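PDB 6H5L: similar to hydroxylamine oxidoreductase from Kuenenia stuttgartiensis, which probably acts as a multi-haem oxidoreductase, carrying several c-type haems in a reductase complex of an anammox bacterium. Local coordinates for residues P169-S174 with H294-K299. Residues are numbered along the deposited sequence; the frame is centred on the assembly and turned at random.
Sequences PNHLQS and HNPVMK. With HEC (heme c), chain H.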
ATOM      1  N   PRO A 169     -34.548  23.633 -34.262  1.00 24.34           N
ATOM      2  CA  PRO A 169     -34.569  23.495 -32.801  1.00 28.18           C
ATOM      3  C   PRO A 169     -33.206  23.707 -32.147  1.00 25.90           C
ATOM      4  O   PRO A 169     -32.177  23.398 -32.747  1.00 25.87           O
ATOM      5  CB  PRO A 169     -35.032  22.043 -32.591  1.00 24.51           C
ATOM      6  CG  PRO A 169     -35.473  21.549 -33.943  1.00 19.61           C
ATOM      7  CD  PRO A 169     -34.660  22.325 -34.922  1.00 21.37           C
ATOM      8  N   ASN A 170     -33.216  24.225 -30.921  1.00 25.41           N
ATOM      9  CA  ASN A 170     -32.009  24.400 -30.122  1.00 27.86           C
ATOM     10  C   ASN A 170     -32.437  24.720 -28.695  1.00 32.36           C
ATOM     11  O   ASN A 170     -33.621  24.921 -28.413  1.00 32.78           O
ATOM     12  CB  ASN A 170     -31.091  25.485 -30.695  1.00 23.26           C
ATOM     13  CG  ASN A 170     -31.790  26.827 -30.862  1.00 27.01           C
ATOM     14  OD1 ASN A 170     -32.558  27.261 -30.004  1.00 31.66           O
ATOM     15  ND2 ASN A 170     -31.516  27.495 -31.975  1.00 32.00           N
ATOM     16  N   HIS A 171     -31.453  24.781 -27.797  1.00 22.41           N
ATOM     17  CA  HIS A 171     -31.751  25.035 -26.392  1.00 19.51           C
ATOM     18  C   HIS A 171     -31.976  26.514 -26.109  1.00 26.56           C
ATOM     19  O   HIS A 171     -32.773  26.855 -25.229  1.00 27.93           O
ATOM     20  CB  HIS A 171     -30.621  24.498 -25.515  1.00 27.18           C
ATOM     21  CG  HIS A 171     -30.326  23.049 -25.736  1.00 24.87           C
ATOM     22  ND1 HIS A 171     -29.061  22.579 -26.012  1.00 24.44           N
ATOM     23  CD2 HIS A 171     -31.137  21.964 -25.730  1.00 22.70           C
ATOM     24  CE1 HIS A 171     -29.104  21.267 -26.164  1.00 28.44           C
ATOM     25  NE2 HIS A 171     -30.352  20.868 -25.997  1.00 20.99           N
ATOM     26  N   LEU A 172     -31.286  27.400 -26.833  1.00 25.64           N
ATOM     27  CA  LEU A 172     -31.428  28.834 -26.594  1.00 24.09           C
ATOM     28  C   LEU A 172     -32.866  29.292 -26.809  1.00 33.82           C
ATOM     29  O   LEU A 172     -33.430  30.019 -25.982  1.00 31.75           O
ATOM     30  CB  LEU A 172     -30.476  29.611 -27.504  1.00 22.52           C
ATOM     31  CG  LEU A 172     -30.596  31.137 -27.460  1.00 30.09           C
ATOM     32  CD1 LEU A 172     -30.166  31.684 -26.104  1.00 28.51           C
ATOM     33  CD2 LEU A 172     -29.791  31.774 -28.584  1.00 35.16           C
ATOM     34  N   GLN A 173     -33.478  28.870 -27.914  1.00 31.52           N
ATOM     35  CA  GLN A 173     -34.851  29.229 -28.248  1.00 26.54           C
ATOM     36  C   GLN A 173     -35.841  28.150 -27.828  1.00 28.13           C
ATOM     37  O   GLN A 173     -36.872  27.959 -28.484  1.00 28.24           O
ATOM     38  CB  GLN A 173     -34.969  29.508 -29.746  1.00 24.10           C
ATOM     39  CG  GLN A 173     -33.809  30.309 -30.311  1.00 25.04           C
ATOM     40  CD  GLN A 173     -33.942  30.563 -31.799  1.00 32.76           C
ATOM     41  OE1 GLN A 173     -32.967  30.474 -32.546  1.00 36.77           O
ATOM     42  NE2 GLN A 173     -35.153  30.888 -32.238  1.00 36.93           N
ATOM     43  N   SER A 174     -35.546  27.440 -26.738  1.00 33.38           N
ATOM     44  CA  SER A 174     -36.376  26.307 -26.344  1.00 29.74           C
ATOM     45  C   SER A 174     -37.716  26.765 -25.781  1.00 26.53           C
ATOM     46  O   SER A 174     -38.759  26.179 -26.093  1.00 22.93           O
ATOM     47  CB  SER A 174     -35.629  25.444 -25.327  1.00 28.97           C
ATOM     48  OG  SER A 174     -36.239  24.175 -25.192  1.00 31.78           O
ATOM     49  N   HIS A 294     -19.276  24.901 -26.962  1.00 15.60           N
ATOM     50  CA  HIS A 294     -20.163  24.626 -25.829  1.00 18.00           C
ATOM     51  C   HIS A 294     -21.632  24.749 -26.248  1.00 22.47           C
ATOM     52  O   HIS A 294     -22.417  25.510 -25.680  1.00 25.41           O
ATOM     53  CB  HIS A 294     -19.827  25.556 -24.666  1.00 16.61           C
ATOM     54  CG  HIS A 294     -20.598  25.281 -23.410  1.00 20.38           C
ATOM     55  ND1 HIS A 294     -21.547  26.150 -22.917  1.00 16.79           N
ATOM     56  CD2 HIS A 294     -20.553  24.242 -22.541  1.00 20.90           C
ATOM     57  CE1 HIS A 294     -22.057  25.657 -21.801  1.00 19.21           C
ATOM     58  NE2 HIS A 294     -21.471  24.500 -21.550  1.00 21.44           N
ATOM     59  N   ASN A 295     -21.989  23.981 -27.281  1.00 21.54           N
ATOM     60  CA  ASN A 295     -23.371  23.765 -27.703  1.00 22.82           C
ATOM     61  C   ASN A 295     -23.393  22.621 -28.711  1.00 22.69           C
ATOM     62  O   ASN A 295     -22.437  22.453 -29.480  1.00 23.61           O
ATOM     63  CB  ASN A 295     -23.998  25.036 -28.289  1.00 20.10           C
ATOM     64  CG  ASN A 295     -23.737  25.196 -29.776  1.00 19.45           C
ATOM     65  OD1 ASN A 295     -24.365  24.538 -30.608  1.00 16.54           O
ATOM     66  ND2 ASN A 295     -22.828  26.098 -30.118  1.00 21.65           N
ATOM     67  N   PRO A 296     -24.448  21.808 -28.732  1.00 22.12           N
ATOM     68  CA  PRO A 296     -24.445  20.575 -29.540  1.00 24.08           C
ATOM     69  C   PRO A 296     -25.145  20.651 -30.895  1.00 20.68           C
ATOM     70  O   PRO A 296     -25.306  19.599 -31.522  1.00 25.39           O
ATOM     71  CB  PRO A 296     -25.194  19.606 -28.622  1.00 20.66           C
ATOM     72  CG  PRO A 296     -26.218  20.478 -27.956  1.00 21.16           C
ATOM     73  CD  PRO A 296     -25.591  21.847 -27.801  1.00 15.44           C
ATOM     74  N   VAL A 297     -25.560  21.827 -31.365  1.00 18.68           N
ATOM     75  CA  VAL A 297     -26.507  21.920 -32.474  1.00 19.91           C
ATOM     76  C   VAL A 297     -25.886  22.459 -33.755  1.00 20.63           C
ATOM     77  O   VAL A 297     -26.602  22.600 -34.757  1.00 22.07           O
ATOM     78  CB  VAL A 297     -27.730  22.773 -32.083  1.00 19.09           C
ATOM     79  CG1 VAL A 297     -28.269  22.337 -30.731  1.00 15.58           C
ATOM     80  CG2 VAL A 297     -27.360  24.249 -32.063  1.00 13.75           C
ATOM     81  N   MET A 298     -24.583  22.751 -33.769  1.00 20.05           N
ATOM     82  CA  MET A 298     -24.018  23.508 -34.886  1.00 22.26           C
ATOM     83  C   MET A 298     -23.966  22.704 -36.184  1.00 21.17           C
ATOM     84  O   MET A 298     -24.004  23.294 -37.271  1.00 26.71           O
ATOM     85  CB  MET A 298     -22.620  24.012 -34.533  1.00 19.58           C
ATOM     86  CG  MET A 298     -22.577  24.956 -33.342  1.00 20.22           C
ATOM     87  SD  MET A 298     -23.733  26.333 -33.481  1.00 21.59           S
ATOM     88  CE  MET A 298     -23.099  27.176 -34.927  1.00 22.70           C
ATOM     89  N   LYS A 299     -23.885  21.377 -36.105  1.00 18.67           N
ATOM     90  CA  LYS A 299     -23.681  20.549 -37.286  1.00 21.73           C
ATOM     91  C   LYS A 299     -24.949  19.838 -37.765  1.00 21.95           C
ATOM     92  O   LYS A 299     -24.847  18.933 -38.599  1.00 21.39           O
ATOM     93  CB  LYS A 299     -22.595  19.511 -37.018  1.00 20.91           C
ATOM     94  CG  LYS A 299     -21.293  20.098 -36.516  1.00 22.91           C
ATOM     95  CD  LYS A 299     -20.164  19.089 -36.607  1.00 19.72           C
ATOM     96  CE  LYS A 299     -20.525  17.781 -35.920  1.00 20.50           C
ATOM     97  NZ  LYS A 299     -20.837  17.950 -34.472  1.00 17.05           N
TER
HETATM   98 FE   HEC H 606     -31.091  19.025 -26.243  1.00 21.14          FE
HETATM   99  CHA HEC H 606     -32.524  20.492 -28.985  1.00 20.35           C
HETATM  100  CHB HEC H 606     -28.512  17.862 -28.216  1.00 20.90           C
HETATM  101  CHC HEC H 606     -29.513  17.717 -23.466  1.00 25.98           C
HETATM  102  CHD HEC H 606     -33.850  19.697 -24.335  1.00 22.43           C
HETATM  103  NA  HEC H 606     -30.613  19.143 -28.229  1.00 19.15           N
HETATM  104  C1A HEC H 606     -31.339  19.820 -29.191  1.00 24.43           C
HETATM  105  C2A HEC H 606     -30.629  19.693 -30.449  1.00 23.65           C
HETATM  106  C3A HEC H 606     -29.528  18.970 -30.237  1.00 21.95           C
HETATM  107  C4A HEC H 606     -29.492  18.607 -28.835  1.00 20.57           C
HETATM  108  CMA HEC H 606     -28.475  18.587 -31.299  1.00 17.15           C
HETATM  109  CAA HEC H 606     -31.062  20.291 -31.802  1.00 17.89           C
HETATM  110  CBA HEC H 606     -31.845  19.247 -32.586  1.00 25.21           C
HETATM  111  CGA HEC H 606     -32.000  19.718 -34.005  1.00 28.99           C
HETATM  112  O1A HEC H 606     -32.986  19.299 -34.655  1.00 26.93           O
HETATM  113  O2A HEC H 606     -31.150  20.514 -34.481  1.00 29.94           O
HETATM  114  NB  HEC H 606     -29.356  17.943 -25.911  1.00 23.96           N
HETATM  115  C1B HEC H 606     -28.389  17.659 -26.858  1.00 24.10           C
HETATM  116  C2B HEC H 606     -27.231  17.121 -26.171  1.00 21.12           C
HETATM  117  C3B HEC H 606     -27.509  17.077 -24.862  1.00 23.02           C
HETATM  118  C4B HEC H 606     -28.851  17.596 -24.671  1.00 20.50           C
HETATM  119  CMB HEC H 606     -25.925  16.657 -26.858  1.00 23.39           C
HETATM  120  CAB HEC H 606     -26.590  16.572 -23.726  1.00 19.97           C
HETATM  121  CBB HEC H 606     -25.321  17.441 -23.561  1.00 17.07           C
HETATM  122  NC  HEC H 606     -31.592  18.723 -24.284  1.00 19.98           N
HETATM  123  C1C HEC H 606     -30.781  18.231 -23.281  1.00 22.66           C
HETATM  124  C2C HEC H 606     -31.393  18.557 -22.005  1.00 22.44           C
HETATM  125  C3C HEC H 606     -32.669  18.881 -22.276  1.00 30.86           C
HETATM  126  C4C HEC H 606     -32.767  19.140 -23.695  1.00 19.41           C
HETATM  127  CMC HEC H 606     -30.926  17.905 -20.684  1.00 23.11           C
HETATM  128  CAC HEC H 606     -33.797  19.218 -21.274  1.00 23.65           C
HETATM  129  CBC HEC H 606     -33.659  20.682 -20.816  1.00 21.60           C
HETATM  130  ND  HEC H 606     -32.899  19.972 -26.598  1.00 16.64           N
HETATM  131  C1D HEC H 606     -33.915  20.085 -25.655  1.00 20.86           C
HETATM  132  C2D HEC H 606     -35.069  20.685 -26.282  1.00 19.56           C
HETATM  133  C3D HEC H 606     -34.657  20.932 -27.739  1.00 22.60           C
HETATM  134  C4D HEC H 606     -33.294  20.461 -27.842  1.00 20.14           C
HETATM  135  CMD HEC H 606     -36.419  20.994 -25.605  1.00 20.51           C
HETATM  136  CAD HEC H 606     -35.496  21.553 -28.874  1.00 18.07           C
HETATM  137  CBD HEC H 606     -35.996  22.937 -28.481  1.00 27.16           C
HETATM  138  CGD HEC H 606     -36.759  23.518 -29.638  1.00 30.96           C
HETATM  139  O1D HEC H 606     -36.354  24.595 -30.144  1.00 28.39           O
HETATM  140  O2D HEC H 606     -37.764  22.889 -30.058  1.00 33.88           O
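H171 and P296 meet on one face of a haem c, where CG of the proline ring lies 3.5 Å from CE1 of H171, at the imidazole edge and close to its plane. Histidine suits this place because NE2 can coordinate iron, here at 2.0 Å; its CG lies anti to the carbonyl carbon (chi1 -55°), which carries the ring up to the metal. H233 supplies the second axial ligand, giving the bis-histidine coordination common in multihaem cytochromes, and H294 likewise ligates the iron of a neighbouring haem with H213. V297, branched and apolar, lays CG1 over the porphyrin face that H171 approaches, 3.6 Å from C2A, while CG2 turns to CB of N170 at 4.2 Å. The short carboxamide of N170 can reach a main-chain N-H three residues on: OD1 accepts from N of Q173 at 2.8 Å, an Asx motif just before helix 174-180, and the backbone N of N170 donates to propionate O1D at 3.3 Å. P169, whose residue type best tolerates the preceding cis peptide bond, sets its ring between the two propionates, CG 3.4 Å from O1A and CB 3.7 Å from CGD; a glycine here would probably open a gap between the carboxylates and remove the ring favouring that cis peptide.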